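Local coordinates for importin-95 (PDB 4XRI), which belongs to the importin beta family of HEAT-repeat nuclear transport receptors, which carry protein cargo into the nucleus, and probably binds a small GTPase, at residues L278-D283 / N330-V335; L337-K342 / R356-C361. The protein carries 2 engineered substitutions. All blocks are in the same frame, centred on the assembly; numbering follows the deposited sequence.

Contact 1 of 2, residues L278-D283 / N330-V335; sequences LGMKSD and NEVVPV
Met280 and Val335 meet through their methyl ends: CE of Met280 lies 3.6 Å from CG1 of Val335. This apolar packing has two further components. CG1 of Val335 also approaches the root of the methionine, 3.9 Å from CB of Met280, so the valine methyl sits against both the start and the end of that side chain. One turn earlier in helix 324-340, CG1 of Val332 reaches SD of Met280 at 4.0 Å, and the two side chains cross at about a right angle. The torsions account for this double reach. The methionine runs extended as far as its sulfur, then bends at the last bond (chi3 58°), which turns CE back over Val335 while the sulfur remains beside Val332. In each valine the methyl used against Met280 is the branch lying anti to the backbone nitrogen.

The aliphatic part of Lys281 adds a more solvent-exposed margin. Its CG lies 4.0 Å from CG1 of Val335, and its CD is 4.2 Å from CG2 of Val335. Within the contact, CG1 of Val335 is thus shared by Met280 and Lys281, while CG2 lies against the lysine chain alone.

No hydrogen bond links the segments, and the contact buries 200 Å² in all. The backbones stand apart, with CA of Lys281 and CA of Val335 separated by 7.3 Å. Helix 285-310 packs on the same cluster: Trp295 touches both Met280 and Val332, and Ala291 touches Met280. Lys281 is where the chain leaves helical geometry. The end of helix 265-280 packs against helix 324-340 beside the intervening helix, an arrangement consistent with the stacked helices of a HEAT-repeat solenoid.

Contact 2 of 2, residues L337-K342 / R356-C361; sequences LQLLTK and RAAYQC
This is a small apolar contact between two helices that follow one another in the chain, the C-terminal part of helix 324-340 and the beginning of helix 354-369, joined by a 13-residue connection. It buries 170 Å² over both sides and contains no hydrogen bond between the segments. The closest approach falls at the nearest backbone pair: CB of Leu339 is 3.6 Å from CB of Ala358, and the corresponding CA atoms of Leu339 and Ala358 are 6.1 Å apart. In both residues the bond from CA to CB points toward the other segment, and the alanine, having nothing beyond its methyl, allows this short spacing.

Leu340 enters beside that pair with one branch. Its CD2 lies 4.1 Å from CB of Ala358 and also rests against the backbone of Tyr359, 3.7 Å from N of Tyr359. The same methyl is 3.9 Å from CB of Tyr359 and comes to the tyrosine ring at its edge, near the ring plane, rather than over a face. The ring is carried past the leucine because its CG stands anti to the backbone nitrogen (chi1 -178°).

Around Gln338 to Thr341, O of Gln338 accepts from N of Thr341 and also from OG1 of the same threonine, the hydroxyl bond being 2.6 Å and lying in the carbonyl plane. Thr341 thus folds its side chain back on Gln338. Helix 390-402 packs alongside, with Ala395 touching Leu340 and Thr341 and Ala402 touching Tyr359, while Val292 of helix 285-310 touches Leu339.

The chemistry implies cohesion by shape and burial of hydrocarbon: methyl and methylene groups bring the helices together, whereas no hydrogen bond crosses the interface and each segment has its hydrogen bonds within itself.

From the N terminus, the chain leaves helix 265-280, passes through helix 285-310 and enters helix 324-340, where contact 1 closes a loop of 46 intervening residues. Contact 2 opens two residues later on that same helix and closes a shorter loop, of 13 residues, at helix 354-369. The two are therefore in series, neither nesting nor crossing. Their centres are 10 Å apart, and they touch directly: NZ of Lys281 packs 3.6 Å from OE1 of Gln338, and O of Met280 lies 4.1 Å from CD1 of Leu339. Helix 324-340 thus ties helix 265-280 to helix 354-369, with helix 285-310 touching residues of both contacts.

Contact 1 of 2, residues L278-D283 / N330-V335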
# COMPACT_ATOMS: atom_id res chain seq x y z
N LEU A 278 15.06 16.23 -24.45
CA LEU A 278 14.38 16.26 -25.74
C LEU A 278 13.05 15.50 -25.66
O LEU A 278 12.05 15.93 -26.22
CB LEU A 278 15.26 15.65 -26.83
CG LEU A 278 16.56 16.37 -27.21
CD1 LEU A 278 17.27 15.62 -28.33
CD2 LEU A 278 16.28 17.81 -27.63
N GLY A 279 13.07 14.37 -24.97
CA GLY A 279 11.88 13.54 -24.84
C GLY A 279 10.75 14.23 -24.11
O GLY A 279 9.59 14.10 -24.50
N MET A 280 11.08 14.96 -23.06
CA MET A 280 10.08 15.66 -22.26
C MET A 280 9.41 16.78 -23.04
O MET A 280 8.27 17.15 -22.77
CB MET A 280 10.71 16.23 -20.99
CG MET A 280 11.13 15.18 -19.97
SD MET A 280 11.84 15.91 -18.49
CE MET A 280 10.49 16.96 -17.96
N LYS A 281 10.13 17.33 -24.02
CA LYS A 281 9.64 18.45 -24.80
C LYS A 281 9.00 18.00 -26.11
O LYS A 281 8.69 18.82 -26.98
CB LYS A 281 10.77 19.44 -25.08
CG LYS A 281 11.44 19.97 -23.82
CD LYS A 281 12.61 20.88 -24.15
CE LYS A 281 12.13 22.13 -24.87
NZ LYS A 281 11.29 22.99 -23.99
N SER A 282 8.81 16.69 -26.25
CA SER A 282 8.27 16.12 -27.48
C SER A 282 6.82 16.53 -27.74
O SER A 282 6.06 16.77 -26.80
CB SER A 282 8.37 14.60 -27.45
OG SER A 282 7.72 14.02 -28.56
N ASP A 283 6.46 16.60 -29.01
CA ASP A 283 5.09 16.93 -29.41
C ASP A 283 4.16 15.75 -29.19
O ASP A 283 2.94 15.91 -29.12
CB ASP A 283 5.05 17.38 -30.87
CG ASP A 283 5.83 18.66 -31.11
OD1 ASP A 283 5.90 19.50 -30.18
OD2 ASP A 283 6.38 18.83 -32.21
N ASN A 330 18.53 22.64 -13.37
CA ASN A 330 18.38 23.82 -14.21
C ASN A 330 17.82 23.53 -15.60
O ASN A 330 17.35 24.44 -16.29
CB ASN A 330 19.72 24.54 -14.34
CG ASN A 330 20.14 25.22 -13.06
OD1 ASN A 330 19.31 25.50 -12.19
ND2 ASN A 330 21.43 25.50 -12.93
N GLU A 331 17.86 22.27 -16.02
CA GLU A 331 17.36 21.91 -17.34
C GLU A 331 15.98 21.26 -17.27
O GLU A 331 15.10 21.56 -18.08
CB GLU A 331 18.35 20.96 -18.03
CG GLU A 331 19.78 21.48 -18.11
CD GLU A 331 19.94 22.64 -19.07
OE1 GLU A 331 19.00 22.95 -19.83
OE2 GLU A 331 21.03 23.25 -19.07
N VAL A 332 15.79 20.38 -16.29
CA VAL A 332 14.59 19.56 -16.22
C VAL A 332 13.41 20.26 -15.53
O VAL A 332 12.28 20.19 -16.00
CB VAL A 332 14.88 18.23 -15.48
CG1 VAL A 332 13.60 17.43 -15.29
CG2 VAL A 332 15.91 17.42 -16.25
N VAL A 333 13.68 20.95 -14.43
CA VAL A 333 12.62 21.59 -13.65
C VAL A 333 11.87 22.68 -14.45
O VAL A 333 10.64 22.71 -14.41
CB VAL A 333 13.17 22.21 -12.34
CG1 VAL A 333 12.09 23.03 -11.65
CG2 VAL A 333 13.68 21.11 -11.41
N PRO A 334 12.59 23.57 -15.17
CA PRO A 334 11.82 24.51 -15.99
C PRO A 334 10.90 23.84 -17.01
O PRO A 334 9.84 24.38 -17.33
CB PRO A 334 12.91 25.33 -16.69
CG PRO A 334 14.05 25.30 -15.76
CD PRO A 334 14.02 23.92 -15.15
N VAL A 335 11.30 22.67 -17.51
CA VAL A 335 10.47 21.94 -18.46
C VAL A 335 9.23 21.38 -17.77
O VAL A 335 8.12 21.43 -18.32
CB VAL A 335 11.25 20.78 -19.13
CG1 VAL A 335 10.32 19.92 -19.96
CG2 VAL A 335 12.37 21.34 -20.00

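Contact 2 of 2, residues L337-K342 / R356-C361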
# COMPACT_ATOMS: atom_id res chain seq x y z
N LEU A 337 7.76 22.59 -15.10
CA LEU A 337 6.90 23.73 -14.83
C LEU A 337 6.11 24.13 -16.07
O LEU A 337 4.94 24.50 -15.98
CB LEU A 337 7.74 24.91 -14.33
CG LEU A 337 8.48 24.63 -13.02
CD1 LEU A 337 9.52 25.68 -12.72
CD2 LEU A 337 7.48 24.52 -11.88
N GLN A 338 6.77 24.06 -17.22
CA GLN A 338 6.13 24.36 -18.49
C GLN A 338 5.02 23.36 -18.78
O GLN A 338 3.97 23.71 -19.32
CB GLN A 338 7.17 24.35 -19.62
CG GLN A 338 6.83 25.25 -20.79
CD GLN A 338 7.89 25.21 -21.87
OE1 GLN A 338 8.71 24.29 -21.92
NE2 GLN A 338 7.90 26.22 -22.73
N LEU A 339 5.25 22.11 -18.40
CA LEU A 339 4.27 21.04 -18.62
C LEU A 339 3.07 21.17 -17.69
O LEU A 339 2.00 20.63 -17.97
CB LEU A 339 4.93 19.67 -18.43
CG LEU A 339 5.91 19.24 -19.52
CD1 LEU A 339 6.53 17.90 -19.18
CD2 LEU A 339 5.20 19.18 -20.87
N LEU A 340 3.25 21.89 -16.58
CA LEU A 340 2.15 22.15 -15.67
C LEU A 340 1.08 23.00 -16.34
O LEU A 340 -0.09 22.95 -15.97
CB LEU A 340 2.64 22.85 -14.39
CG LEU A 340 3.46 22.02 -13.40
CD1 LEU A 340 3.65 22.78 -12.10
CD2 LEU A 340 2.81 20.67 -13.14
N THR A 341 1.49 23.77 -17.35
CA THR A 341 0.57 24.66 -18.06
C THR A 341 -0.20 23.94 -19.16
O THR A 341 -0.95 24.56 -19.91
CB THR A 341 1.31 25.86 -18.69
OG1 THR A 341 2.07 25.41 -19.82
CG2 THR A 341 2.25 26.50 -17.67
N LYS A 342 -0.02 22.62 -19.25
CA LYS A 342 -0.69 21.84 -20.28
C LYS A 342 -1.90 21.09 -19.73
O LYS A 342 -2.17 19.96 -20.14
CB LYS A 342 0.29 20.84 -20.91
CG LYS A 342 1.57 21.46 -21.44
CD LYS A 342 1.29 22.54 -22.47
CE LYS A 342 2.59 23.09 -23.05
NZ LYS A 342 2.37 24.27 -23.92
N ARG A 356 -0.23 16.13 -14.90
CA ARG A 356 -0.24 15.47 -13.60
C ARG A 356 1.04 14.66 -13.43
O ARG A 356 1.55 14.53 -12.32
CB ARG A 356 -1.47 14.57 -13.45
CG ARG A 356 -2.76 15.30 -13.77
CD ARG A 356 -3.98 14.60 -13.20
NE ARG A 356 -5.20 15.13 -13.79
CZ ARG A 356 -6.41 15.01 -13.25
NH1 ARG A 356 -6.57 14.38 -12.09
NH2 ARG A 356 -7.47 15.52 -13.87
N ALA A 357 1.56 14.14 -14.53
CA ALA A 357 2.84 13.46 -14.53
C ALA A 357 3.95 14.42 -14.10
O ALA A 357 4.77 14.09 -13.24
CB ALA A 357 3.15 12.88 -15.90
N ALA A 358 3.95 15.61 -14.70
CA ALA A 358 4.92 16.65 -14.38
C ALA A 358 4.81 17.09 -12.93
O ALA A 358 5.82 17.36 -12.27
CB ALA A 358 4.75 17.84 -15.31
N TYR A 359 3.58 17.16 -12.42
CA TYR A 359 3.36 17.56 -11.04
C TYR A 359 3.93 16.53 -10.07
O TYR A 359 4.61 16.89 -9.11
CB TYR A 359 1.87 17.76 -10.75
CG TYR A 359 1.62 18.23 -9.33
CD1 TYR A 359 1.65 19.58 -9.01
CD2 TYR A 359 1.37 17.32 -8.31
CE1 TYR A 359 1.43 20.02 -7.71
CE2 TYR A 359 1.15 17.75 -7.01
CZ TYR A 359 1.18 19.09 -6.72
OH TYR A 359 0.96 19.52 -5.43
N GLN A 360 3.65 15.26 -10.34
CA GLN A 360 4.19 14.17 -9.53
C GLN A 360 5.71 14.24 -9.50
O GLN A 360 6.32 14.18 -8.44
CB GLN A 360 3.74 12.80 -10.06
CG GLN A 360 2.24 12.56 -10.08
CD GLN A 360 1.58 12.84 -8.74
OE1 GLN A 360 2.11 12.48 -7.69
NE2 GLN A 360 0.42 13.49 -8.78
N CYS A 361 6.29 14.39 -10.69
CA CYS A 361 7.73 14.49 -10.85
C CYS A 361 8.30 15.66 -10.06
O CYS A 361 9.33 15.54 -9.40
CB CYS A 361 8.09 14.64 -12.34
SG CYS A 361 9.85 14.49 -12.71